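PDB 3RYK: dTDP-4-dehydrorhamnose 3,5-epimerase from Bacillus anthracis str. Ames, which catalyses epimerisation at C3 and C5 of the sugar ring of dTDP-4-dehydro-6-deoxyglucose, a step in the biosynthesis of dTDP-L-rhamnose. Local coordinates for residues A77-L85 with L177-L188. Sequence-based numbering, arbitrary orientation.
Sequences AEAGTIRGL and LAIPWPVTSPIL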
loop_
_atom_site.group_PDB
_atom_site.type_symbol
_atom_site.label_atom_id
_atom_site.label_comp_id
_atom_site.label_asym_id
_atom_site.label_seq_id
_atom_site.Cartn_x
_atom_site.Cartn_y
_atom_site.Cartn_z
ATOM N N ALA A 77 4.508 10.518 -13.798
ATOM C CA ALA A 77 5.362 10.053 -14.878
ATOM C C ALA A 77 6.730 10.752 -14.993
ATOM O O ALA A 77 7.745 10.095 -15.222
ATOM C CB ALA A 77 4.609 10.144 -16.222
ATOM N N GLU A 78 6.762 12.064 -14.790
ATOM C CA GLU A 78 7.993 12.834 -14.925
ATOM C C GLU A 78 8.623 13.273 -13.614
ATOM O O GLU A 78 7.911 13.602 -12.666
ATOM C CB GLU A 78 7.682 14.106 -15.740
ATOM C CG GLU A 78 7.670 13.862 -17.252
ATOM C CD GLU A 78 6.887 14.895 -18.061
ATOM O OE1 GLU A 78 5.747 14.560 -18.452
ATOM O OE2 GLU A 78 7.359 16.034 -18.271
ATOM N N ALA A 79 9.959 13.259 -13.566
ATOM C CA ALA A 79 10.695 13.720 -12.385
ATOM C C ALA A 79 10.398 15.213 -12.266
ATOM O O ALA A 79 10.153 15.886 -13.275
ATOM C CB ALA A 79 12.180 13.532 -12.549
ATOM N N GLY A 80 10.455 15.751 -11.053
ATOM C CA GLY A 80 10.182 17.172 -10.845
ATOM C C GLY A 80 8.707 17.540 -10.832
ATOM O O GLY A 80 8.333 18.702 -11.104
ATOM N N THR A 81 7.858 16.562 -10.552
ATOM C CA THR A 81 6.431 16.781 -10.466
ATOM C C THR A 81 6.161 17.142 -9.007
ATOM O O THR A 81 6.612 16.452 -8.090
ATOM C CB THR A 81 5.622 15.521 -10.832
ATOM O OG1 THR A 81 5.925 15.130 -12.175
ATOM C CG2 THR A 81 4.110 15.752 -10.680
ATOM N N ILE A 82 5.469 18.247 -8.774
ATOM C CA ILE A 82 5.136 18.656 -7.414
ATOM C C ILE A 82 3.663 18.441 -7.101
ATOM O O ILE A 82 2.776 18.932 -7.813
ATOM C CB ILE A 82 5.581 20.096 -7.065
ATOM C CG1 ILE A 82 7.088 20.122 -6.795
ATOM C CG2 ILE A 82 4.910 20.580 -5.794
ATOM C CD1 ILE A 82 7.614 21.467 -6.354
ATOM N N ARG A 83 3.433 17.687 -6.028
ATOM C CA ARG A 83 2.101 17.360 -5.530
ATOM C C ARG A 83 1.939 18.042 -4.157
ATOM O O ARG A 83 2.555 17.611 -3.166
ATOM C CB ARG A 83 1.942 15.849 -5.385
ATOM C CG ARG A 83 2.169 15.024 -6.661
ATOM C CD ARG A 83 1.207 15.334 -7.790
ATOM N NE ARG A 83 1.442 14.404 -8.893
ATOM C CZ ARG A 83 0.721 14.329 -10.008
ATOM N NH1 ARG A 83 -0.308 15.151 -10.210
ATOM N NH2 ARG A 83 1.031 13.418 -10.926
ATOM N N GLY A 84 1.137 19.102 -4.096
ATOM C CA GLY A 84 0.895 19.862 -2.854
ATOM C C GLY A 84 1.212 21.351 -2.955
ATOM O O GLY A 84 1.291 21.885 -4.080
ATOM N N LEU A 85 1.383 22.058 -1.825
ATOM C CA LEU A 85 1.282 21.536 -0.434
ATOM C C LEU A 85 -0.188 21.449 -0.020
ATOM O O LEU A 85 -0.846 22.480 0.054
ATOM C CB LEU A 85 1.993 22.486 0.547
ATOM C CG LEU A 85 3.499 22.758 0.490
ATOM C CD1 LEU A 85 3.862 23.931 1.398
ATOM C CD2 LEU A 85 4.281 21.499 0.864
ATOM N N LEU A 177 8.123 30.586 3.428
ATOM C CA LEU A 177 8.711 29.279 3.776
ATOM C C LEU A 177 10.053 29.050 3.098
ATOM O O LEU A 177 10.935 28.385 3.660
ATOM C CB LEU A 177 7.719 28.152 3.444
ATOM C CG LEU A 177 6.381 28.130 4.202
ATOM C CD1 LEU A 177 5.503 26.918 3.855
ATOM C CD2 LEU A 177 6.606 28.231 5.712
ATOM N N ALA A 178 10.195 29.593 1.886
ATOM C CA ALA A 178 11.408 29.493 1.069
ATOM C C ALA A 178 11.952 28.073 1.020
ATOM O O ALA A 178 13.119 27.844 1.298
ATOM C CB ALA A 178 12.458 30.457 1.587
ATOM N N ILE A 179 11.092 27.125 0.672
ATOM C CA ILE A 179 11.503 25.723 0.601
ATOM C C ILE A 179 12.465 25.517 -0.583
ATOM O O ILE A 179 12.200 25.979 -1.704
ATOM C CB ILE A 179 10.281 24.774 0.512
ATOM C CG1 ILE A 179 9.371 24.993 1.724
ATOM C CG2 ILE A 179 10.741 23.304 0.415
ATOM C CD1 ILE A 179 8.005 24.383 1.624
ATOM N N PRO A 180 13.600 24.828 -0.347
ATOM C CA PRO A 180 14.620 24.551 -1.361
ATOM C C PRO A 180 14.261 23.373 -2.282
ATOM O O PRO A 180 14.976 22.370 -2.330
ATOM C CB PRO A 180 15.839 24.199 -0.506
ATOM C CG PRO A 180 15.243 23.513 0.642
ATOM C CD PRO A 180 14.016 24.295 0.963
ATOM N N TRP A 181 13.185 23.496 -3.047
ATOM C CA TRP A 181 12.791 22.413 -3.931
ATOM C C TRP A 181 13.901 22.073 -4.904
ATOM O O TRP A 181 14.573 22.972 -5.417
ATOM C CB TRP A 181 11.530 22.764 -4.730
ATOM C CG TRP A 181 10.350 23.020 -3.909
ATOM C CD1 TRP A 181 9.812 24.235 -3.603
ATOM C CD2 TRP A 181 9.561 22.047 -3.233
ATOM N NE1 TRP A 181 8.713 24.074 -2.807
ATOM C CE2 TRP A 181 8.536 22.740 -2.556
ATOM C CE3 TRP A 181 9.605 20.651 -3.145
ATOM C CZ2 TRP A 181 7.571 22.088 -1.791
ATOM C CZ3 TRP A 181 8.639 20.005 -2.377
ATOM C CH2 TRP A 181 7.637 20.729 -1.708
ATOM N N PRO A 182 14.098 20.769 -5.180
ATOM C CA PRO A 182 15.145 20.317 -6.103
ATOM C C PRO A 182 14.756 20.452 -7.583
ATOM O O PRO A 182 15.185 19.654 -8.424
ATOM C CB PRO A 182 15.287 18.851 -5.720
ATOM C CG PRO A 182 13.928 18.467 -5.316
ATOM C CD PRO A 182 13.423 19.624 -4.543
ATOM N N VAL A 183 13.967 21.470 -7.912
ATOM C CA VAL A 183 13.530 21.684 -9.276
ATOM C C VAL A 183 13.279 23.173 -9.433
ATOM O O VAL A 183 12.956 23.851 -8.467
ATOM C CB VAL A 183 12.230 20.879 -9.580
ATOM C CG1 VAL A 183 11.132 21.247 -8.596
ATOM C CG2 VAL A 183 11.781 21.071 -11.019
ATOM N N THR A 184 13.499 23.676 -10.647
ATOM C CA THR A 184 13.310 25.090 -10.971
ATOM C C THR A 184 11.941 25.380 -11.575
ATOM O O THR A 184 11.287 26.374 -11.210
ATOM C CB THR A 184 14.434 25.573 -11.934
ATOM O OG1 THR A 184 15.682 25.594 -11.225
ATOM C CG2 THR A 184 14.169 26.978 -12.497
ATOM N N SER A 185 11.519 24.517 -12.491
ATOM C CA SER A 185 10.231 24.662 -13.176
ATOM C C SER A 185 9.406 23.407 -12.915
ATOM O O SER A 185 9.224 22.594 -13.817
ATOM C CB SER A 185 10.483 24.830 -14.676
ATOM O OG SER A 185 11.341 25.936 -14.931
ATOM N N PRO A 186 8.860 23.264 -11.693
ATOM C CA PRO A 186 8.094 22.056 -11.389
ATOM C C PRO A 186 6.894 21.767 -12.257
ATOM O O PRO A 186 6.244 22.705 -12.756
ATOM C CB PRO A 186 7.607 22.288 -9.953
ATOM C CG PRO A 186 7.761 23.720 -9.699
ATOM C CD PRO A 186 8.852 24.223 -10.576
ATOM N N ILE A 187 6.629 20.478 -12.457
ATOM C CA ILE A 187 5.472 20.035 -13.226
ATOM C C ILE A 187 4.358 20.111 -12.174
ATOM O O ILE A 187 4.382 19.414 -11.185
ATOM C CB ILE A 187 5.671 18.641 -13.836
ATOM C CG1 ILE A 187 6.794 18.728 -14.873
ATOM C CG2 ILE A 187 4.368 18.128 -14.463
ATOM C CD1 ILE A 187 7.419 17.422 -15.245
ATOM N N LEU A 188 3.410 21.017 -12.372
ATOM C CA LEU A 188 2.309 21.224 -11.449
ATOM C C LEU A 188 0.997 21.264 -12.186
ATOM O O LEU A 188 0.970 21.657 -13.347
ATOM C CB LEU A 188 2.471 22.609 -10.812
ATOM C CG LEU A 188 3.706 22.862 -9.950
ATOM C CD1 LEU A 188 4.036 24.342 -9.752
ATOM C CD2 LEU A 188 3.472 22.146 -8.654
#
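Ile82 lays its CD1 methyl over one face of the Trp181 indole, 4.0 Å from the centroid of the five-membered ring and 23° off its normal, a CH-pi contact. The opposite face carries CG2 of Ile179, and Leu85 CD2 sits near the ring plane at the benzo edge, beside CZ2. Thr81 CG2 lies over one face of the Arg83 guanidinium, toward its rim. With CG1 placed beside the backbone N (chi1 -77°) and the chain extended beyond it, Ile82 also runs alongside Pro186, CD1 lying 3.7 Å from Pro186 CB. Leu188 lies alongside Ile82, its CD2 wedged against the branch point, 3.3 Å from Ile82 CB, tighter than carbons usually pack. Farther along, Leu85 CD1 and Ile179 CD1 meet tip to tip.

A single beta bridge pairs Thr81 with Ile187: Ile187 N gives a nearly straight bond to Gly80 O (2.8 Å, 170° at hydrogen), and Ile82 N returns one to Ile187 O (2.9 Å). The Ile187 side chain crosses that of Glu78 at about a right angle, CD1 coming 3.3 Å from Glu78 OE2. Thr81 OG1 donates to Glu78 O at 2.6 Å, tying down the turn into strand 82-88.

Trp181 NE1 bonds to Trp172 O, helping to hold the indole in this orientation against Val108 and Cys146 of strands 104-111 and 141-147, in a fold of jelly-roll-like topology. Loop 177-188 leads to Ser189 and Lys191 of the pocket of the bound pyrophosphate, an anion that Arg83 also touches; the bridge probably helps to position this segment. Two main-chain bonds thus satisfy Gly80 O, Ile82 N and both polar atoms of Ile187, while apolar packing buries Ile82 beside them.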